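Local coordinates for SnoaL-like domain-containing protein (Kribbella flavida, PDB 5EVH) that is of unknown function but has a SnoaL-like domain of the NTF2 clan, a fold whose relatives often bind or convert small molecules in a conical pocket, at residues A[14-17]-A[18-22]; A[70-73]-A[74-77]. One frame throughout, in Å; residues are numbered along the deposited sequence.

Contact 1: residues A[14-17]-A[18-22]; sequences AYHR and AWTGR
Thr20 closes on His16 through two chemically different ends, one polar and one apolar. Its OG1 donates to His16 O at 2.9 Å, while Thr20 N reaches the same carbonyl oxygen in an almost straight helix bond; the two donors arrive from opposite faces of the carbonyl plane. With chi1 at 57°, OG1 sits between the backbone N and the carbonyl carbon, which turns CG2 over the face of the imidazole. In this CH-pi contact Thr20 CG2 lies 3.8 Å from the centroid of the His16 ring, displaced toward the rim, with the nearest approach 3.6 Å from Thr20 CG2 to His16 CE1.

Tyr15 and Trp19, one helical turn apart, lie side by side. In one of the two conformers of Trp19, the ring planes lie within 5° of each other, but the rings are displaced and share little face. In that conformer Tyr15 OH stands over the pyrrole part of the indole, 4.1 Å from Trp19 CG, Trp19 CB covers the rim of the phenol face, and His16 ND1 approaches the indole edge-on, 4.0 Å from Trp19 CE3.

The second shell sets these groups. Trp19 NE1 donates to Met54 O, Phe57 meets the indole edge-to-face, and Tyr80 adds its ring to His16. Arg22, with positive phi, ends the helix in a Schellman motif.

The last turn of helix 7-20 therefore turns an aromatic cluster against helix 47-58 and strand 61-71, consistent with the interior packing of the NTF2-like fold. A single Thr20 rotamer both binds OG1 to the doubly gripped His16 carbonyl and holds CG2 over the imidazole.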
ATOM      1  N   ALA A  14       6.668 -13.333  10.308  1.00 11.77           N
ATOM      2  CA  ALA A  14       7.684 -13.487  11.369  1.00 15.80           C
ATOM      3  C   ALA A  14       8.600 -12.262  11.416  1.00 17.85           C
ATOM      4  O   ALA A  14       8.898 -11.733  12.503  1.00 14.12           O
ATOM      5  CB  ALA A  14       8.488 -14.778  11.124  1.00 13.44           C
ATOM      6  N   TYR A  15       9.012 -11.792  10.222  1.00 14.54           N
ATOM      7  CA  TYR A  15       9.753 -10.545  10.061  1.00 17.16           C
ATOM      8  C   TYR A  15       8.953  -9.377  10.634  1.00 15.53           C
ATOM      9  O   TYR A  15       9.447  -8.606  11.460  1.00 12.81           O
ATOM     10  CB  TYR A  15      10.021 -10.318   8.554  1.00 14.94           C
ATOM     11  CG  TYR A  15      10.466  -8.923   8.308  1.00 13.94           C
ATOM     12  CD1 TYR A  15      11.802  -8.550   8.584  1.00 15.88           C
ATOM     13  CD2 TYR A  15       9.575  -7.965   7.856  1.00 19.76           C
ATOM     14  CE1 TYR A  15      12.200  -7.239   8.408  1.00 15.44           C
ATOM     15  CE2 TYR A  15       9.977  -6.671   7.658  1.00 22.56           C
ATOM     16  CZ  TYR A  15      11.285  -6.326   7.975  1.00 24.00           C
ATOM     17  OH  TYR A  15      11.696  -5.047   7.802  1.00 30.64           O
ATOM     18  N   HIS A  16       7.681  -9.277  10.250  1.00 12.79           N
ATOM     19  CA  HIS A  16       6.876  -8.136  10.675  1.00 15.54           C
ATOM     20  C   HIS A  16       6.742  -8.114  12.193  1.00 14.04           C
ATOM     21  O   HIS A  16       6.856  -7.073  12.837  1.00 15.54           O
ATOM     22  CB  HIS A  16       5.496  -8.253  10.018  1.00 13.56           C
ATOM     23  CG  HIS A  16       4.558  -7.163  10.405  1.00 14.64           C
ATOM     24  ND1 HIS A  16       4.642  -5.893   9.868  1.00 15.47           N
ATOM     25  CD2 HIS A  16       3.530  -7.140  11.297  1.00 15.69           C
ATOM     26  CE1 HIS A  16       3.686  -5.138  10.401  1.00 16.89           C
ATOM     27  NE2 HIS A  16       3.009  -5.867  11.271  1.00 16.95           N
ATOM     28  N   ARG A  17       6.494  -9.276  12.790  1.00 11.22           N
ATOM     29  CA  ARG A  17       6.304  -9.345  14.229  1.00 13.30           C
ATOM     30  C   ARG A  17       7.559  -8.874  14.947  1.00 15.52           C
ATOM     31  O   ARG A  17       7.490  -8.217  16.003  1.00 16.43           O
ATOM     32  CB  ARG A  17       5.978 -10.820  14.596  1.00 16.86           C
ATOM     33  CG  ARG A  17       5.390 -11.056  15.926  1.00 25.76           C
ATOM     34  CD  ARG A  17       6.397 -11.503  16.972  1.00 32.69           C
ATOM     35  NE  ARG A  17       5.627 -11.872  18.171  1.00 41.04           N
ATOM     36  CZ  ARG A  17       5.146 -13.094  18.375  1.00 42.19           C
ATOM     37  NH1 ARG A  17       5.424 -14.068  17.463  1.00 35.01           N
ATOM     38  NH2 ARG A  17       4.416 -13.338  19.474  1.00 41.93           N
ATOM     39  N   ALA A  18       8.723  -9.362  14.484  1.00 15.55           N
ATOM     40  CA  ALA A  18       9.974  -9.026  15.157  1.00 17.85           C
ATOM     41  C   ALA A  18      10.293  -7.536  14.982  1.00 21.58           C
ATOM     42  O   ALA A  18      10.694  -6.863  15.953  1.00 19.12           O
ATOM     43  CB  ALA A  18      11.122  -9.907  14.627  1.00 16.88           C
ATOM     44  N   TRP A  19      10.099  -7.031  13.753  0.57 17.10           N
ATOM     45  CA  TRP A  19      10.399  -5.644  13.444  0.57 17.78           C
ATOM     46  C   TRP A  19       9.524  -4.719  14.273  0.57 18.53           C
ATOM     47  O   TRP A  19      10.031  -3.834  14.967  0.57 20.15           O
ATOM     48  CB  TRP A  19      10.254  -5.430  11.919  0.57 16.78           C
ATOM     49  CG  TRP A  19      10.291  -4.022  11.482  0.57 15.36           C
ATOM     50  CD1 TRP A  19      11.380  -3.184  11.462  0.57 13.87           C
ATOM     51  CD2 TRP A  19       9.189  -3.265  10.950  0.57 17.95           C
ATOM     52  NE1 TRP A  19      11.001  -1.937  11.001  0.57 19.13           N
ATOM     53  CE2 TRP A  19       9.659  -1.960  10.692  0.57 19.24           C
ATOM     54  CE3 TRP A  19       7.841  -3.559  10.695  0.57 14.86           C
ATOM     55  CZ2 TRP A  19       8.833  -0.958  10.142  0.57 19.81           C
ATOM     56  CZ3 TRP A  19       7.030  -2.577  10.157  0.57 15.28           C
ATOM     57  CH2 TRP A  19       7.525  -1.283   9.886  0.57 14.99           C
ATOM     58  N   THR A  20       8.195  -4.941  14.276  1.00 15.19           N
ATOM     59  CA  THR A  20       7.337  -4.088  15.094  1.00 13.86           C
ATOM     60  C   THR A  20       7.678  -4.289  16.586  1.00 27.53           C
ATOM     61  O   THR A  20       7.652  -3.321  17.347  1.00 31.49           O
ATOM     62  CB  THR A  20       5.822  -4.324  14.800  1.00 16.25           C
ATOM     63  OG1 THR A  20       5.510  -5.707  15.005  1.00 18.51           O
ATOM     64  CG2 THR A  20       5.486  -3.990  13.316  1.00 13.88           C
ATOM     65  N   GLY A  21       8.097  -5.496  17.019  1.00 18.97           N
ATOM     66  CA  GLY A  21       8.464  -5.618  18.456  1.00 21.22           C
ATOM     67  C   GLY A  21       9.871  -5.114  18.778  1.00 28.61           C
ATOM     68  O   GLY A  21      10.368  -5.310  19.879  1.00 32.00           O
ATOM     69  N   ARG A  22      10.578  -4.524  17.798  1.00 32.36           N
ATOM     70  CA  ARG A  22      11.919  -3.918  18.012  1.00 37.34           C
ATOM     71  C   ARG A  22      12.963  -4.955  18.396  1.00 39.73           C
ATOM     72  O   ARG A  22      13.964  -4.658  19.075  1.00 37.13           O
ATOM     73  CB  ARG A  22      11.873  -2.814  19.063  1.00 38.17           C
ATOM     74  CG  ARG A  22      10.859  -1.754  18.698  1.00 35.66           C
ATOM     75  CD  ARG A  22      11.043  -0.507  19.500  1.00 35.74           C
ATOM     76  NE  ARG A  22       9.936   0.398  19.178  1.00 35.13           N
ATOM     77  CZ  ARG A  22       9.877   1.635  19.650  1.00 42.68           C
ATOM     78  NH1 ARG A  22      10.878   2.070  20.431  1.00 41.25           N
ATOM     79  NH2 ARG A  22       8.857   2.439  19.326  1.00 40.35           N
TER

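Contact 2: residues A[70-73]-A[74-77]; sequences FGDA and TTAL
The hairpin of strands 61-71 and 75-84 turns at residues 72-74, and an Asx turn at Asp72 shapes the bend. One carboxylate oxygen, Asp72 OD1, receives two backbone N-H groups: Thr75 N at 2.8 Å, nearly along the C-O direction, and Thr74 N at 3.1 Å, from above the carboxylate plane. A chi1 of 56° tucks CG between the backbone N and the carbonyl carbon of Asp72, folding the acid back over the turn instead of outward. Thr75 OG1 lies 3.1 Å from Asp72 OD1, which could be a further bond, though the hydroxyl has another acceptor within reach.

The backbone answers in the other direction, Asp72 N donating to Thr75 O at 2.8 Å, so Asp72 and Thr75 are tied both ways. Below the turn, Gly71 and Ala76 form a non-hydrogen-bonded pair with their CA atoms 3.9 Å apart. Phe70 and Leu77 then make a hydrogen-bonded antiparallel pair through Phe70 N to Leu77 O and Leu77 N to Phe70 O. Ala76 CA also approaches Phe70 O at 3.3 Å in a CA-H...O contact.

An alanine in place of Asp72 would remove the carboxylate and would probably leave the amides of Thr74 and Thr75 without this acceptor, giving the turn more freedom to change shape.

Beyond the hairpin, Thr75 and Leu77 touch strand 92-99, while Phe70 packs against Phe70 of the second subunit; that same phenylalanine of the second subunit also touches Asp72 and Thr75. Gathering N-H donors round one oxygen is likely to stabilise the carboxylate's negative charge, so here a side chain supplies the acceptor that holds the turn beside the subunit interface.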
ATOM      1  N   PHE A  70      -1.623 -12.189   2.654  1.00 11.89           N
ATOM      2  CA  PHE A  70      -1.815 -13.314   1.773  1.00 12.42           C
ATOM      3  C   PHE A  70      -0.449 -13.679   1.255  1.00 12.84           C
ATOM      4  O   PHE A  70       0.457 -12.835   1.217  1.00 12.20           O
ATOM      5  CB  PHE A  70      -2.676 -12.953   0.545  1.00 12.38           C
ATOM      6  CG  PHE A  70      -4.123 -12.728   0.851  1.00 12.44           C
ATOM      7  CD1 PHE A  70      -5.014 -13.827   0.904  1.00 19.11           C
ATOM      8  CD2 PHE A  70      -4.632 -11.439   1.036  1.00 11.93           C
ATOM      9  CE1 PHE A  70      -6.376 -13.607   1.106  1.00 18.55           C
ATOM     10  CE2 PHE A  70      -6.008 -11.215   1.250  1.00 17.35           C
ATOM     11  CZ  PHE A  70      -6.875 -12.358   1.311  1.00 16.82           C
ATOM     12  N   GLY A  71      -0.285 -14.917   0.839  1.00 16.17           N
ATOM     13  CA  GLY A  71       0.919 -15.170   0.061  1.00 13.99           C
ATOM     14  C   GLY A  71       0.890 -16.545  -0.564  1.00 22.54           C
ATOM     15  O   GLY A  71      -0.086 -17.288  -0.443  1.00 21.76           O
ATOM     16  N   ASP A  72       1.941 -16.842  -1.315  1.00 17.31           N
ATOM     17  CA  ASP A  72       2.122 -18.194  -1.866  1.00 21.14           C
ATOM     18  C   ASP A  72       3.530 -18.687  -1.539  1.00 24.15           C
ATOM     19  O   ASP A  72       4.119 -18.307  -0.524  1.00 23.94           O
ATOM     20  CB  ASP A  72       1.842 -18.218  -3.379  1.00 22.25           C
ATOM     21  CG  ASP A  72       2.695 -17.209  -4.183  1.00 31.24           C
ATOM     22  OD1 ASP A  72       3.801 -16.785  -3.752  1.00 26.60           O
ATOM     23  OD2 ASP A  72       2.276 -16.835  -5.314  1.00 35.49           O
ATOM     24  N   ALA A  73       4.090 -19.531  -2.398  1.00 24.38           N
ATOM     25  CA  ALA A  73       5.329 -20.182  -2.034  1.00 22.47           C
ATOM     26  C   ALA A  73       6.475 -19.179  -2.003  1.00 26.00           C
ATOM     27  O   ALA A  73       7.413 -19.342  -1.210  1.00 24.11           O
ATOM     28  CB  ALA A  73       5.616 -21.310  -3.023  1.00 23.34           C
ATOM     29  N   THR A  74       6.419 -18.123  -2.842  1.00 20.23           N
ATOM     30  CA  THR A  74       7.569 -17.234  -2.934  1.00 22.18           C
ATOM     31  C   THR A  74       7.252 -15.755  -2.763  1.00 19.91           C
ATOM     32  O   THR A  74       8.197 -14.948  -2.722  1.00 19.06           O
ATOM     33  CB  THR A  74       8.281 -17.425  -4.278  1.00 22.57           C
ATOM     34  OG1 THR A  74       7.377 -17.100  -5.340  1.00 28.36           O
ATOM     35  CG2 THR A  74       8.837 -18.900  -4.415  1.00 29.09           C
ATOM     36  N   THR A  75       5.984 -15.355  -2.717  1.00 16.70           N
ATOM     37  CA  THR A  75       5.693 -13.934  -2.516  1.00 13.78           C
ATOM     38  C   THR A  75       4.599 -13.792  -1.493  1.00 14.25           C
ATOM     39  O   THR A  75       3.793 -14.714  -1.275  1.00 15.55           O
ATOM     40  CB  THR A  75       5.232 -13.187  -3.786  1.00 20.23           C
ATOM     41  OG1 THR A  75       4.004 -13.739  -4.243  1.00 23.59           O
ATOM     42  CG2 THR A  75       6.320 -13.219  -4.906  1.00 22.83           C
ATOM     43  N   ALA A  76       4.553 -12.599  -0.890  1.00 12.66           N
ATOM     44  CA  ALA A  76       3.561 -12.296   0.101  1.00 12.27           C
ATOM     45  C   ALA A  76       3.164 -10.845  -0.082  1.00 13.23           C
ATOM     46  O   ALA A  76       3.951 -10.003  -0.548  1.00 13.07           O
ATOM     47  CB  ALA A  76       4.086 -12.555   1.551  1.00 12.38           C
ATOM     48  N   LEU A  77       1.953 -10.545   0.358  1.00 11.36           N
ATOM     49  CA  LEU A  77       1.421  -9.203   0.261  1.00 10.87           C
ATOM     50  C   LEU A  77       0.704  -8.923   1.580  1.00 13.88           C
ATOM     51  O   LEU A  77      -0.155  -9.710   2.018  1.00 11.91           O
ATOM     52  CB  LEU A  77       0.457  -9.126  -0.956  1.00 10.96           C
ATOM     53  CG  LEU A  77      -0.035  -7.738  -1.340  1.00 15.29           C
ATOM     54  CD1 LEU A  77       1.171  -6.820  -1.764  1.00 13.41           C
ATOM     55  CD2 LEU A  77      -1.061  -7.853  -2.525  1.00 12.59           C
TER

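Contact 1 comes first along the chain, contact 2 later, and both belong to the SnoaL-like domain. Their centres are 18 Å apart and their nearest atoms about 9 Å, so they do not touch. Strand 61-71 connects them: Val66, Leu61 and Ser64 on it meet the side chains of contact 1, and its far end enters the hairpin of contact 2. One contact finishes the helix laid against the mixed sheet; the other turns the chain from the strand at one margin of that sheet into its neighbour. The aromatic side of contact 1 thus faces the subunit's interior, whereas contact 2 reaches the second subunit, giving the same strand roles in fold and dimer.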